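Local coordinates for SPbeta prophage-derived uncharacterized protein YorR (Bacillus subtilis, PDB 3KB2) that binds guanosine-3'-monophosphate-5'-diphosphate and a magnesium ion at its P-loop and is probably a thymidylate kinase, although its function is unproven, at residues L3-P9 / K95-L101; Y27-S33 / N57-F63; F35-K39 / F74-S78; E89-K93 / N138-H142. All blocks are in the same frame, centred on the assembly; numbering follows the deposited sequence.

Contact 1 of 4, residues L3-P9 / K95-L101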
loop_
_atom_site.group_PDB
_atom_site.type_symbol
_atom_site.label_atom_id
_atom_site.label_comp_id
_atom_site.label_asym_id
_atom_site.label_seq_id
_atom_site.Cartn_x
_atom_site.Cartn_y
_atom_site.Cartn_z
ATOM N N LEU A 3 20.005 0.866 -22.187
ATOM C CA LEU A 3 19.368 1.053 -20.889
ATOM C C LEU A 3 17.948 0.516 -20.935
ATOM O O LEU A 3 17.078 1.096 -21.583
ATOM C CB LEU A 3 19.360 2.539 -20.526
ATOM C CG LEU A 3 18.672 2.955 -19.228
ATOM C CD1 LEU A 3 19.369 2.314 -18.042
ATOM C CD2 LEU A 3 18.711 4.478 -19.109
ATOM N N ILE A 4 17.716 -0.594 -20.240
ATOM C CA ILE A 4 16.397 -1.223 -20.229
ATOM C C ILE A 4 15.575 -0.783 -19.033
ATOM O O ILE A 4 15.964 -0.985 -17.891
ATOM C CB ILE A 4 16.527 -2.757 -20.213
ATOM C CG1 ILE A 4 17.437 -3.209 -21.369
ATOM C CG2 ILE A 4 15.155 -3.395 -20.331
ATOM C CD1 ILE A 4 17.763 -4.678 -21.353
ATOM N N ILE A 5 14.427 -0.187 -19.307
ATOM C CA ILE A 5 13.545 0.300 -18.256
ATOM C C ILE A 5 12.263 -0.534 -18.193
ATOM O O ILE A 5 11.533 -0.657 -19.186
ATOM C CB ILE A 5 13.205 1.788 -18.508
ATOM C CG1 ILE A 5 14.501 2.615 -18.484
ATOM C CG2 ILE A 5 12.263 2.307 -17.453
ATOM C CD1 ILE A 5 14.395 3.918 -19.221
ATOM N N LEU A 6 11.991 -1.101 -17.023
ATOM C CA LEU A 6 10.805 -1.935 -16.816
ATOM C C LEU A 6 9.756 -1.205 -15.995
ATOM O O LEU A 6 9.983 -0.864 -14.840
ATOM C CB LEU A 6 11.212 -3.233 -16.117
ATOM C CG LEU A 6 12.295 -3.981 -16.898
ATOM C CD1 LEU A 6 12.735 -5.214 -16.135
ATOM C CD2 LEU A 6 11.744 -4.371 -18.278
ATOM N N GLU A 7 8.600 -0.972 -16.598
ATOM C CA GLU A 7 7.529 -0.265 -15.923
ATOM C C GLU A 7 6.240 -1.056 -15.979
ATOM O O GLU A 7 6.080 -1.954 -16.804
ATOM C CB GLU A 7 7.321 1.116 -16.563
ATOM C CG GLU A 7 8.493 2.069 -16.387
ATOM C CD GLU A 7 8.533 2.683 -15.003
ATOM O OE1 GLU A 7 8.297 1.946 -14.021
ATOM O OE2 GLU A 7 8.811 3.900 -14.887
ATOM N N GLY A 8 5.318 -0.709 -15.094
ATOM C CA GLY A 8 4.047 -1.397 -15.059
ATOM C C GLY A 8 3.622 -1.683 -13.636
ATOM O O GLY A 8 4.438 -1.611 -12.706
ATOM N N PRO A 9 2.335 -2.004 -13.435
ATOM C CA PRO A 9 1.780 -2.309 -12.116
ATOM C C PRO A 9 2.406 -3.567 -11.522
ATOM O O PRO A 9 3.116 -4.305 -12.211
ATOM C CB PRO A 9 0.297 -2.500 -12.408
ATOM C CG PRO A 9 0.318 -3.094 -13.798
ATOM C CD PRO A 9 1.306 -2.176 -14.479
ATOM N N LYS A 95 19.483 5.430 -26.060
ATOM C CA LYS A 95 20.036 4.225 -25.488
ATOM C C LYS A 95 18.992 3.505 -24.678
ATOM O O LYS A 95 19.222 2.402 -24.192
ATOM C CB LYS A 95 21.187 4.596 -24.569
ATOM C CG LYS A 95 20.765 5.570 -23.479
ATOM C CD LYS A 95 21.804 5.657 -22.379
ATOM C CE LYS A 95 21.533 6.828 -21.444
ATOM N NZ LYS A 95 22.505 6.848 -20.306
ATOM N N ALA A 96 17.840 4.133 -24.529
ATOM C CA ALA A 96 16.809 3.541 -23.715
ATOM C C ALA A 96 15.820 2.675 -24.456
ATOM O O ALA A 96 15.493 2.918 -25.618
ATOM C CB ALA A 96 16.073 4.632 -22.953
ATOM N N LYS A 97 15.374 1.636 -23.760
ATOM C CA LYS A 97 14.367 0.707 -24.255
ATOM C C LYS A 97 13.358 0.700 -23.116
ATOM O O LYS A 97 13.633 0.160 -22.038
ATOM C CB LYS A 97 14.956 -0.694 -24.449
ATOM C CG LYS A 97 15.209 -1.084 -25.904
ATOM C CD LYS A 97 16.143 -0.102 -26.605
ATOM C CE LYS A 97 16.567 -0.612 -27.982
ATOM N NZ LYS A 97 15.417 -0.831 -28.900
ATOM N N VAL A 98 12.210 1.333 -23.345
ATOM C CA VAL A 98 11.171 1.426 -22.329
ATOM C C VAL A 98 10.162 0.300 -22.434
ATOM O O VAL A 98 9.426 0.207 -23.413
ATOM C CB VAL A 98 10.411 2.761 -22.417
ATOM C CG1 VAL A 98 9.403 2.847 -21.283
ATOM C CG2 VAL A 98 11.389 3.912 -22.343
ATOM N N VAL A 99 10.124 -0.553 -21.419
ATOM C CA VAL A 99 9.199 -1.674 -21.427
ATOM C C VAL A 99 8.028 -1.458 -20.482
ATOM O O VAL A 99 8.209 -1.050 -19.336
ATOM C CB VAL A 99 9.921 -2.968 -21.041
ATOM C CG1 VAL A 99 8.962 -4.140 -21.100
ATOM C CG2 VAL A 99 11.079 -3.180 -21.956
ATOM N N TYR A 100 6.826 -1.723 -20.975
ATOM C CA TYR A 100 5.613 -1.571 -20.181
ATOM C C TYR A 100 4.969 -2.949 -20.058
ATOM O O TYR A 100 4.454 -3.495 -21.032
ATOM C CB TYR A 100 4.653 -0.576 -20.868
ATOM C CG TYR A 100 3.255 -0.487 -20.270
ATOM C CD1 TYR A 100 3.047 -0.592 -18.889
ATOM C CD2 TYR A 100 2.135 -0.284 -21.085
ATOM C CE1 TYR A 100 1.760 -0.506 -18.339
ATOM C CE2 TYR A 100 0.843 -0.193 -20.535
ATOM C CZ TYR A 100 0.666 -0.307 -19.166
ATOM O OH TYR A 100 -0.600 -0.236 -18.614
ATOM N N LEU A 101 5.022 -3.521 -18.866
ATOM C CA LEU A 101 4.427 -4.819 -18.661
ATOM C C LEU A 101 3.107 -4.639 -17.938
ATOM O O LEU A 101 3.053 -4.011 -16.878
ATOM C CB LEU A 101 5.361 -5.705 -17.843
ATOM C CG LEU A 101 6.746 -5.964 -18.441
ATOM C CD1 LEU A 101 7.483 -6.993 -17.590
ATOM C CD2 LEU A 101 6.609 -6.478 -19.867
#

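Contact 2 of 4, residues Y27-S33 / N57-F63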
loop_
_atom_site.group_PDB
_atom_site.type_symbol
_atom_site.label_atom_id
_atom_site.label_comp_id
_atom_site.label_asym_id
_atom_site.label_seq_id
_atom_site.Cartn_x
_atom_site.Cartn_y
_atom_site.Cartn_z
ATOM N N TYR A 27 23.518 -7.503 -17.458
ATOM C CA TYR A 27 23.325 -6.129 -17.010
ATOM C C TYR A 27 22.957 -6.149 -15.532
ATOM O O TYR A 27 22.213 -7.012 -15.083
ATOM C CB TYR A 27 22.186 -5.442 -17.765
ATOM C CG TYR A 27 22.450 -5.087 -19.214
ATOM C CD1 TYR A 27 23.722 -5.189 -19.776
ATOM C CD2 TYR A 27 21.414 -4.639 -20.020
ATOM C CE1 TYR A 27 23.946 -4.854 -21.118
ATOM C CE2 TYR A 27 21.622 -4.302 -21.347
ATOM C CZ TYR A 27 22.879 -4.412 -21.896
ATOM O OH TYR A 27 23.029 -4.112 -23.233
ATOM N N PRO A 28 23.493 -5.208 -14.746
ATOM C CA PRO A 28 23.144 -5.200 -13.323
ATOM C C PRO A 28 21.689 -4.743 -13.233
ATOM O O PRO A 28 21.208 -4.069 -14.135
ATOM C CB PRO A 28 24.080 -4.151 -12.736
ATOM C CG PRO A 28 25.212 -4.097 -13.690
ATOM C CD PRO A 28 24.572 -4.251 -15.033
ATOM N N ILE A 29 21.004 -5.102 -12.151
ATOM C CA ILE A 29 19.611 -4.721 -11.935
ATOM C C ILE A 29 19.509 -3.655 -10.838
ATOM O O ILE A 29 20.018 -3.840 -9.731
ATOM C CB ILE A 29 18.761 -5.920 -11.470
ATOM C CG1 ILE A 29 18.859 -7.066 -12.474
ATOM C CG2 ILE A 29 17.312 -5.481 -11.302
ATOM C CD1 ILE A 29 18.092 -8.319 -12.049
ATOM N N ILE A 30 18.820 -2.559 -11.135
ATOM C CA ILE A 30 18.662 -1.467 -10.176
ATOM C C ILE A 30 17.198 -1.041 -10.065
ATOM O O ILE A 30 16.525 -0.872 -11.077
ATOM C CB ILE A 30 19.516 -0.245 -10.618
ATOM C CG1 ILE A 30 20.999 -0.602 -10.528
ATOM C CG2 ILE A 30 19.180 0.988 -9.776
ATOM C CD1 ILE A 30 21.900 0.405 -11.169
ATOM N N LYS A 31 16.711 -0.878 -8.839
ATOM C CA LYS A 31 15.338 -0.438 -8.609
ATOM C C LYS A 31 15.340 1.082 -8.740
ATOM O O LYS A 31 16.110 1.756 -8.066
ATOM C CB LYS A 31 14.884 -0.834 -7.204
ATOM C CG LYS A 31 14.928 -2.325 -6.933
ATOM C CD LYS A 31 13.823 -3.060 -7.674
ATOM C CE LYS A 31 12.673 -3.457 -6.745
ATOM N NZ LYS A 31 11.947 -2.293 -6.137
ATOM N N GLY A 32 14.484 1.618 -9.602
ATOM C CA GLY A 32 14.451 3.056 -9.792
ATOM C C GLY A 32 13.623 3.831 -8.789
ATOM O O GLY A 32 14.157 4.644 -8.023
ATOM N N SER A 33 12.317 3.583 -8.795
ATOM C CA SER A 33 11.402 4.271 -7.889
ATOM C C SER A 33 11.471 3.741 -6.465
ATOM O O SER A 33 11.116 2.599 -6.182
ATOM C CB SER A 33 9.960 4.189 -8.413
ATOM O OG SER A 33 9.760 5.113 -9.478
ATOM N N ASN A 57 23.679 0.019 -20.028
ATOM C CA ASN A 57 23.887 -1.416 -19.927
ATOM C C ASN A 57 23.443 -1.917 -18.561
ATOM O O ASN A 57 24.132 -2.699 -17.904
ATOM C CB ASN A 57 25.351 -1.774 -20.178
ATOM C CG ASN A 57 25.799 -1.422 -21.585
ATOM O OD1 ASN A 57 25.095 -1.707 -22.560
ATOM N ND2 ASN A 57 26.972 -0.800 -21.701
ATOM N N VAL A 58 22.279 -1.443 -18.133
ATOM C CA VAL A 58 21.717 -1.867 -16.865
ATOM C C VAL A 58 20.229 -1.979 -17.063
ATOM O O VAL A 58 19.697 -1.512 -18.059
ATOM C CB VAL A 58 22.004 -0.861 -15.728
ATOM C CG1 VAL A 58 23.474 -0.446 -15.761
ATOM C CG2 VAL A 58 21.091 0.340 -15.844
ATOM N N ILE A 59 19.572 -2.623 -16.110
ATOM C CA ILE A 59 18.135 -2.817 -16.149
ATOM C C ILE A 59 17.544 -2.064 -14.970
ATOM O O ILE A 59 17.930 -2.301 -13.833
ATOM C CB ILE A 59 17.795 -4.304 -16.012
ATOM C CG1 ILE A 59 18.414 -5.089 -17.171
ATOM C CG2 ILE A 59 16.288 -4.485 -15.947
ATOM C CD1 ILE A 59 18.516 -6.584 -16.923
ATOM N N ILE A 60 16.625 -1.146 -15.247
ATOM C CA ILE A 60 15.992 -0.356 -14.198
ATOM C C ILE A 60 14.581 -0.892 -13.936
ATOM O O ILE A 60 13.685 -0.744 -14.771
ATOM C CB ILE A 60 15.925 1.146 -14.599
ATOM C CG1 ILE A 60 17.353 1.687 -14.784
ATOM C CG2 ILE A 60 15.144 1.933 -13.558
ATOM C CD1 ILE A 60 17.447 3.162 -15.137
ATOM N N ASP A 61 14.404 -1.529 -12.782
ATOM C CA ASP A 61 13.123 -2.104 -12.366
ATOM C C ASP A 61 12.302 -0.967 -11.747
ATOM O O ASP A 61 12.479 -0.646 -10.579
ATOM C CB ASP A 61 13.390 -3.221 -11.339
ATOM C CG ASP A 61 12.152 -4.050 -11.011
ATOM O OD1 ASP A 61 12.322 -5.089 -10.352
ATOM O OD2 ASP A 61 11.028 -3.672 -11.397
ATOM N N ARG A 62 11.425 -0.366 -12.551
ATOM C CA ARG A 62 10.579 0.761 -12.148
ATOM C C ARG A 62 11.400 2.048 -12.196
ATOM O O ARG A 62 12.485 2.122 -11.617
ATOM C CB ARG A 62 10.004 0.542 -10.753
ATOM C CG ARG A 62 9.113 -0.678 -10.680
ATOM C CD ARG A 62 7.935 -0.428 -9.773
ATOM N NE ARG A 62 8.374 -0.167 -8.412
ATOM C CZ ARG A 62 7.548 -0.002 -7.387
ATOM N NH1 ARG A 62 6.232 -0.072 -7.573
ATOM N NH2 ARG A 62 8.039 0.233 -6.177
ATOM N N PHE A 63 10.874 3.063 -12.878
ATOM C CA PHE A 63 11.609 4.307 -13.041
ATOM C C PHE A 63 10.726 5.572 -12.982
ATOM O O PHE A 63 9.817 5.653 -12.158
ATOM C CB PHE A 63 12.391 4.197 -14.368
ATOM C CG PHE A 63 13.531 5.173 -14.507
ATOM C CD1 PHE A 63 14.194 5.672 -13.388
ATOM C CD2 PHE A 63 13.950 5.583 -15.769
ATOM C CE1 PHE A 63 15.259 6.566 -13.531
ATOM C CE2 PHE A 63 15.011 6.473 -15.916
ATOM C CZ PHE A 63 15.662 6.965 -14.797
HETATM O O HOH W 1 25.994 -3.730 -24.259
HETATM O O HOH W 2 11.390 0.279 -6.955
#

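Contact 3 of 4, residues F35-K39 / F74-S78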
loop_
_atom_site.group_PDB
_atom_site.type_symbol
_atom_site.label_atom_id
_atom_site.label_comp_id
_atom_site.label_asym_id
_atom_site.label_seq_id
_atom_site.Cartn_x
_atom_site.Cartn_y
_atom_site.Cartn_z
ATOM N N PHE A 35 10.281 4.399 -2.531
ATOM C CA PHE A 35 9.281 5.081 -1.725
ATOM C C PHE A 35 9.969 6.063 -0.785
ATOM O O PHE A 35 9.502 7.182 -0.610
ATOM C CB PHE A 35 8.472 4.069 -0.910
ATOM C CG PHE A 35 7.223 4.638 -0.292
ATOM C CD1 PHE A 35 6.025 4.655 -0.998
ATOM C CD2 PHE A 35 7.239 5.125 1.012
ATOM C CE1 PHE A 35 4.852 5.145 -0.413
ATOM C CE2 PHE A 35 6.072 5.619 1.609
ATOM C CZ PHE A 35 4.879 5.627 0.894
ATOM N N GLU A 36 11.084 5.648 -0.194
ATOM C CA GLU A 36 11.820 6.504 0.736
ATOM C C GLU A 36 12.353 7.760 0.052
ATOM O O GLU A 36 12.309 8.851 0.614
ATOM C CB GLU A 36 12.993 5.742 1.367
ATOM C CG GLU A 36 12.619 4.434 2.064
ATOM C CD GLU A 36 12.661 3.224 1.131
ATOM O OE1 GLU A 36 11.851 3.156 0.176
ATOM O OE2 GLU A 36 13.516 2.336 1.358
ATOM N N LEU A 37 12.867 7.597 -1.159
ATOM C CA LEU A 37 13.407 8.718 -1.914
ATOM C C LEU A 37 12.297 9.672 -2.334
ATOM O O LEU A 37 12.486 10.889 -2.382
ATOM C CB LEU A 37 14.121 8.211 -3.162
ATOM C CG LEU A 37 14.593 9.294 -4.132
ATOM C CD1 LEU A 37 15.770 10.040 -3.525
ATOM C CD2 LEU A 37 14.987 8.657 -5.456
ATOM N N ALA A 38 11.135 9.113 -2.643
ATOM C CA ALA A 38 10.013 9.927 -3.078
ATOM C C ALA A 38 9.567 10.906 -2.008
ATOM O O ALA A 38 9.137 12.011 -2.320
ATOM C CB ALA A 38 8.856 9.041 -3.489
ATOM N N LYS A 39 9.678 10.503 -0.747
ATOM C CA LYS A 39 9.276 11.360 0.359
ATOM C C LYS A 39 10.375 12.300 0.866
ATOM O O LYS A 39 10.171 13.013 1.844
ATOM C CB LYS A 39 8.752 10.505 1.524
ATOM C CG LYS A 39 9.637 9.314 1.878
ATOM C CD LYS A 39 9.586 8.942 3.378
ATOM C CE LYS A 39 8.234 8.396 3.822
ATOM N NZ LYS A 39 8.216 8.106 5.288
ATOM N N PHE A 74 -0.045 8.713 -3.189
ATOM C CA PHE A 74 0.483 8.895 -1.842
ATOM C C PHE A 74 0.769 10.346 -1.520
ATOM O O PHE A 74 1.143 11.128 -2.398
ATOM C CB PHE A 74 1.776 8.091 -1.662
ATOM C CG PHE A 74 1.593 6.607 -1.801
ATOM C CD1 PHE A 74 0.699 5.929 -0.983
ATOM C CD2 PHE A 74 2.308 5.890 -2.752
ATOM C CE1 PHE A 74 0.516 4.560 -1.107
ATOM C CE2 PHE A 74 2.133 4.519 -2.886
ATOM C CZ PHE A 74 1.232 3.852 -2.059
ATOM N N LYS A 75 0.595 10.702 -0.253
ATOM C CA LYS A 75 0.872 12.064 0.172
ATOM C C LYS A 75 2.355 12.181 0.498
ATOM O O LYS A 75 3.029 11.175 0.733
ATOM C CB LYS A 75 0.027 12.441 1.397
ATOM C CG LYS A 75 -1.475 12.564 1.126
ATOM C CD LYS A 75 -2.205 13.188 2.323
ATOM C CE LYS A 75 -3.681 13.446 2.011
ATOM N NZ LYS A 75 -4.454 14.029 3.159
ATOM N N ASP A 76 2.852 13.416 0.512
ATOM C CA ASP A 76 4.257 13.691 0.783
ATOM C C ASP A 76 5.115 12.769 -0.085
ATOM O O ASP A 76 6.108 12.198 0.375
ATOM C CB ASP A 76 4.580 13.471 2.266
ATOM C CG ASP A 76 3.763 14.373 3.194
ATOM O OD1 ASP A 76 3.667 15.596 2.933
ATOM O OD2 ASP A 76 3.223 13.860 4.204
ATOM N N TYR A 77 4.709 12.627 -1.345
ATOM C CA TYR A 77 5.399 11.774 -2.306
ATOM C C TYR A 77 5.741 12.610 -3.531
ATOM O O TYR A 77 4.896 12.822 -4.399
ATOM C CB TYR A 77 4.481 10.612 -2.697
ATOM C CG TYR A 77 5.133 9.549 -3.543
ATOM C CD1 TYR A 77 5.504 9.806 -4.862
ATOM C CD2 TYR A 77 5.371 8.274 -3.027
ATOM C CE1 TYR A 77 6.091 8.819 -5.646
ATOM C CE2 TYR A 77 5.956 7.283 -3.803
ATOM C CZ TYR A 77 6.312 7.563 -5.113
ATOM O OH TYR A 77 6.884 6.586 -5.891
ATOM N N SER A 78 6.988 13.068 -3.601
ATOM C CA SER A 78 7.448 13.904 -4.706
ATOM C C SER A 78 7.262 13.330 -6.104
ATOM O O SER A 78 7.370 12.124 -6.328
ATOM C CB SER A 78 8.924 14.252 -4.525
ATOM O OG SER A 78 9.114 14.980 -3.330
#

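Contact 4 of 4, residues E89-K93 / N138-H142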
loop_
_atom_site.group_PDB
_atom_site.type_symbol
_atom_site.label_atom_id
_atom_site.label_comp_id
_atom_site.label_asym_id
_atom_site.label_seq_id
_atom_site.Cartn_x
_atom_site.Cartn_y
_atom_site.Cartn_z
ATOM N N GLU A 89 14.132 12.078 -20.422
ATOM C CA GLU A 89 13.834 11.340 -21.645
ATOM C C GLU A 89 14.826 11.691 -22.751
ATOM O O GLU A 89 15.392 10.813 -23.398
ATOM C CB GLU A 89 12.412 11.651 -22.106
ATOM C CG GLU A 89 11.353 11.267 -21.083
ATOM C CD GLU A 89 9.957 11.555 -21.570
ATOM O OE1 GLU A 89 9.702 12.714 -21.962
ATOM O OE2 GLU A 89 9.113 10.631 -21.553
ATOM N N ASP A 90 15.035 12.983 -22.968
ATOM C CA ASP A 90 15.964 13.417 -23.999
ATOM C C ASP A 90 17.361 12.879 -23.695
ATOM O O ASP A 90 18.117 12.501 -24.590
ATOM C CB ASP A 90 15.996 14.947 -24.064
ATOM C CG ASP A 90 17.048 15.464 -25.028
ATOM O OD1 ASP A 90 16.873 15.304 -26.256
ATOM O OD2 ASP A 90 18.057 16.025 -24.554
ATOM N N LYS A 91 17.693 12.827 -22.418
ATOM C CA LYS A 91 18.998 12.353 -22.008
ATOM C C LYS A 91 19.291 10.858 -22.278
ATOM O O LYS A 91 20.455 10.470 -22.424
ATOM C CB LYS A 91 19.190 12.680 -20.528
ATOM C CG LYS A 91 20.532 12.283 -19.966
ATOM C CD LYS A 91 20.728 12.843 -18.576
ATOM C CE LYS A 91 22.056 12.378 -18.027
ATOM N NZ LYS A 91 22.479 13.103 -16.810
ATOM N N ILE A 92 18.256 10.025 -22.365
ATOM C CA ILE A 92 18.455 8.591 -22.584
ATOM C C ILE A 92 17.709 8.034 -23.789
ATOM O O ILE A 92 17.629 6.821 -23.963
ATOM C CB ILE A 92 17.994 7.791 -21.355
ATOM C CG1 ILE A 92 16.463 7.796 -21.286
ATOM C CG2 ILE A 92 18.587 8.407 -20.081
ATOM C CD1 ILE A 92 15.874 7.046 -20.112
ATOM N N LYS A 93 17.152 8.917 -24.610
ATOM C CA LYS A 93 16.393 8.501 -25.783
ATOM C C LYS A 93 17.205 7.662 -26.768
ATOM O O LYS A 93 16.652 6.810 -27.458
ATOM C CB LYS A 93 15.832 9.740 -26.500
ATOM C CG LYS A 93 16.888 10.648 -27.138
ATOM C CD LYS A 93 16.346 12.054 -27.432
ATOM C CE LYS A 93 17.358 12.892 -28.206
ATOM N NZ LYS A 93 18.723 12.814 -27.612
ATOM N N ASN A 138 1.360 8.517 -22.819
ATOM C CA ASN A 138 1.897 9.867 -22.873
ATOM C C ASN A 138 3.404 9.967 -22.755
ATOM O O ASN A 138 3.958 11.068 -22.660
ATOM C CB ASN A 138 1.239 10.716 -21.798
ATOM C CG ASN A 138 -0.042 11.317 -22.274
ATOM O OD1 ASN A 138 -0.048 12.397 -22.871
ATOM N ND2 ASN A 138 -1.142 10.611 -22.051
ATOM N N ALA A 139 4.061 8.814 -22.770
ATOM C CA ALA A 139 5.513 8.768 -22.677
ATOM C C ALA A 139 6.138 9.497 -23.857
ATOM O O ALA A 139 5.668 9.378 -24.990
ATOM C CB ALA A 139 5.986 7.328 -22.650
ATOM N N GLY A 140 7.190 10.260 -23.580
ATOM C CA GLY A 140 7.878 10.989 -24.628
ATOM C C GLY A 140 8.876 10.095 -25.345
ATOM O O GLY A 140 9.584 10.529 -26.255
ATOM N N LEU A 141 8.937 8.837 -24.923
ATOM C CA LEU A 141 9.835 7.861 -25.519
ATOM C C LEU A 141 9.011 6.707 -26.057
ATOM O O LEU A 141 7.942 6.408 -25.533
ATOM C CB LEU A 141 10.819 7.327 -24.474
ATOM C CG LEU A 141 11.993 8.227 -24.090
ATOM C CD1 LEU A 141 12.665 7.716 -22.826
ATOM C CD2 LEU A 141 12.975 8.272 -25.241
ATOM N N HIS A 142 9.513 6.071 -27.110
ATOM C CA HIS A 142 8.848 4.925 -27.712
ATOM C C HIS A 142 8.826 3.871 -26.617
ATOM O O HIS A 142 9.783 3.764 -25.853
ATOM C CB HIS A 142 9.663 4.422 -28.911
ATOM C CG HIS A 142 8.998 3.327 -29.687
ATOM N ND1 HIS A 142 8.847 2.047 -29.197
ATOM C CD2 HIS A 142 8.436 3.325 -30.920
ATOM C CE1 HIS A 142 8.221 1.305 -30.093
ATOM N NE2 HIS A 142 7.959 2.056 -31.148
#

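Contact 1 of 4, residues L3-P9 / K95-L101
Leu3, Ile5 and Glu7 each use both backbone N and O toward 95-101, giving six bonds in a parallel register. The series starts with Leu3 N donating to Lys95 O (2.6 Å), and Lys97 N answers to Leu3 O (2.8 Å). Ile5 N then reaches Lys97 O (2.9 Å), while Val99 N gives to Ile5 O (2.6 Å). Glu7 N meets Val99 O at 2.8 Å, and Leu101 N closes the series on Glu7 O, also at 2.8 Å. N-H angles between 154° and 179° show that none of these bonds is badly bent. Ile4 and Leu6 turn their backbone groups the other way, to Val58, Ile60 and Arg62, so strand 3-7 is bonded along both edges.

Side chains alternate between the sheet faces. On the face of Ile4 and Lys97, Leu6 CD2 lies against Val99 CB (3.6 Å), the two side chains running side by side. On the other face Ile5 CD1 approaches Val98 CG2 (4.3 Å). The Glu7 side chain, bent at chi2 (-78°), leads its carboxylate away from 95-101, where OE1 accepts from Ser66 OG and Phe63 N. Lys95 NZ is likewise bonded elsewhere, to the carbonyls of Ala53 and Glu55.

Beyond the last bond Gly8 and Pro9 pass the edge of the Tyr100 ring and lead into the nucleotide-binding residues from Asp10 onward. A central parallel strand running into the phosphate-binding loop is typical of P-loop NTPases, and the strand order 2-3-1-4-5 is that of the nucleoside-monophosphate-kinase type.

Contact 2 of 4, residues Y27-S33 / N57-F63
Tyr27 lays one face of its ring over the peptide that joins Asn57 to Val58, with Asn57 C 3.4 Å above the ring plane and displaced toward the rim. Ile59 CG1 lies near the plane of the ring at its edge, and is 3.8 Å from Tyr27 CB at the root of the side chain. Water 1 lies in the ring plane and links Tyr27 OH to Asn57 OD1, to which it donates at 2.8 Å; both side chains also bond Thr2 N.

Beyond the Tyr27 ring the chains run parallel. Ile59 N donates to Pro28 O, Ile30 N to Ile59 O, Asp61 N to Ile30 O and Gly32 N to Asp61 O. The last is the longest at 3.2 Å, its donor 55° above the carbonyl plane, as the strands give way to loops. There Ser33 OG donates to Phe63 O (2.7 Å).

Lys31 and Asp61 lie alongside each other: Lys31 CD is 3.7 Å from Asp61 OD1, yet the bends in the lysine leave NZ 5.1 Å from that oxygen. Lys31 NZ instead donates to water 2, which in turn donates to Ser33 O.

Asp61 OD1 accepts from Ser15 OG of the ligand pocket. The chemistry therefore separates the two charged groups: the carboxylate is held by Ser15 with its side chain about 4 Å from the magnesium ion, while the lysine is engaged with water 2 and makes no ion pair with it.

Contact 3 of 4, residues F35-K39 / F74-S78
Phe35 and Tyr77 both carry CG on the far side of CB from their own backbone N (chi1 -167° and -172°), and these torsions swing the two rings together. With Phe74 they form an aromatic cluster between the short helix 35-38 and the loop that joins helices 64-70 and 82-92. The Phe35 edge points into the face of Phe74 in a T-shaped pair: centroids are 5.2 Å apart, planes meet at 77°, and Phe35 CE1 lies 3.5 Å from Phe74 CD2. Tyr77 adds an offset edge-to-face pair with Phe35, centroids 5.8 Å apart, in which Tyr77 CE2 approaches Phe35 CD1 at 3.8 Å.

Ala38 supplies the CH-pi contact. Its CB sits 3.3 Å from the Tyr77 ring centroid, almost on the ring normal, so the methyl is pressed on the middle of the face. Next to Tyr77, Ser78 N donates to Ala38 O (2.7 Å) from above the carbonyl plane, tying the end of the helix to the loop.

This surface patch adjoins the dimer interface: Lys75 NZ bonds Ala71 O of the second subunit, and Phe35 packs on Lys73 of that subunit. At the margin, Lys39 CA makes a CA-H...O contact with Asp76 O at 3.3 Å.

Contact 4 of 4, residues E89-K93 / N138-H142
The Glu89 carboxylate is the flat group that meets the other segment; its hydrogen bond there is made through OE2, while both oxygens touch the glycine. Gly140 N donates to OE2 at 2.8 Å from the syn side, lifted 32° out of the carboxylate plane, with an N-H angle of 143°. Gly140 CA follows close behind, 3.3 Å from Glu89 OE2 and 3.7 Å from Glu89 OE1, so the carboxylate end is set against the glycine backbone. A fully extended chi2 (-179°) carries the group this far from the helix. OE2 has a second donor in Tyr65 OH, from helix 64-70.

Nearer the helix the contact turns apolar. Leu141 and Glu89 run antiparallel alongside one another, with Leu141 CG 4.0 Å from Glu89 CB. Leu141 CD1 lies against Glu89 CA and CB and also reaches Ile92 CG1 (4.1 Å), the leucine and isoleucine side chains nearly perpendicular, while CD2 presses closely on Lys93 CB at 3.5 Å. Past this point the lysine folds back over its own helix. Lys93 NZ donates to Asp90 O (3.1 Å), in the carbonyl plane and on a lone pair, and forms a salt bridge with Asp90 OD1.

The last turn of helix 82-92 is thereby joined to the loop leading from helix 122-137 into strand 143-147. Chemically, a buried carboxylate oxygen with one backbone N-H and one hydroxyl as donors is consistent with an ionised Glu89, whose negative charge would be partly compensated by those two bonds.

Overall arrangement
Contacts 1 and 2 share the parallel sheet: strands 3-7 and 58-61 are neighbours, and Ile4 O lies 2.7 Å from Ile60 N in a probable hydrogen bond. Both approach the ligand site, with the Leu101 side chain about 6 Å from the bound nucleotide and that of Asp61 about 5 Å. Contact 4 packs beside contact 1, where Ile92 CD1 meets Ile5 CD1 at 3.6 Å, so helix 82-92 lies on the sheet. Contact 3 stands apart, its centre about 21 Å from that of contact 1; its segment 35-39 comes just after 27-33 of contact 2, the segments of the two alternating along the chain. Its Phe35 side chain is about 13 Å from the magnesium ion, and it faces the second subunit.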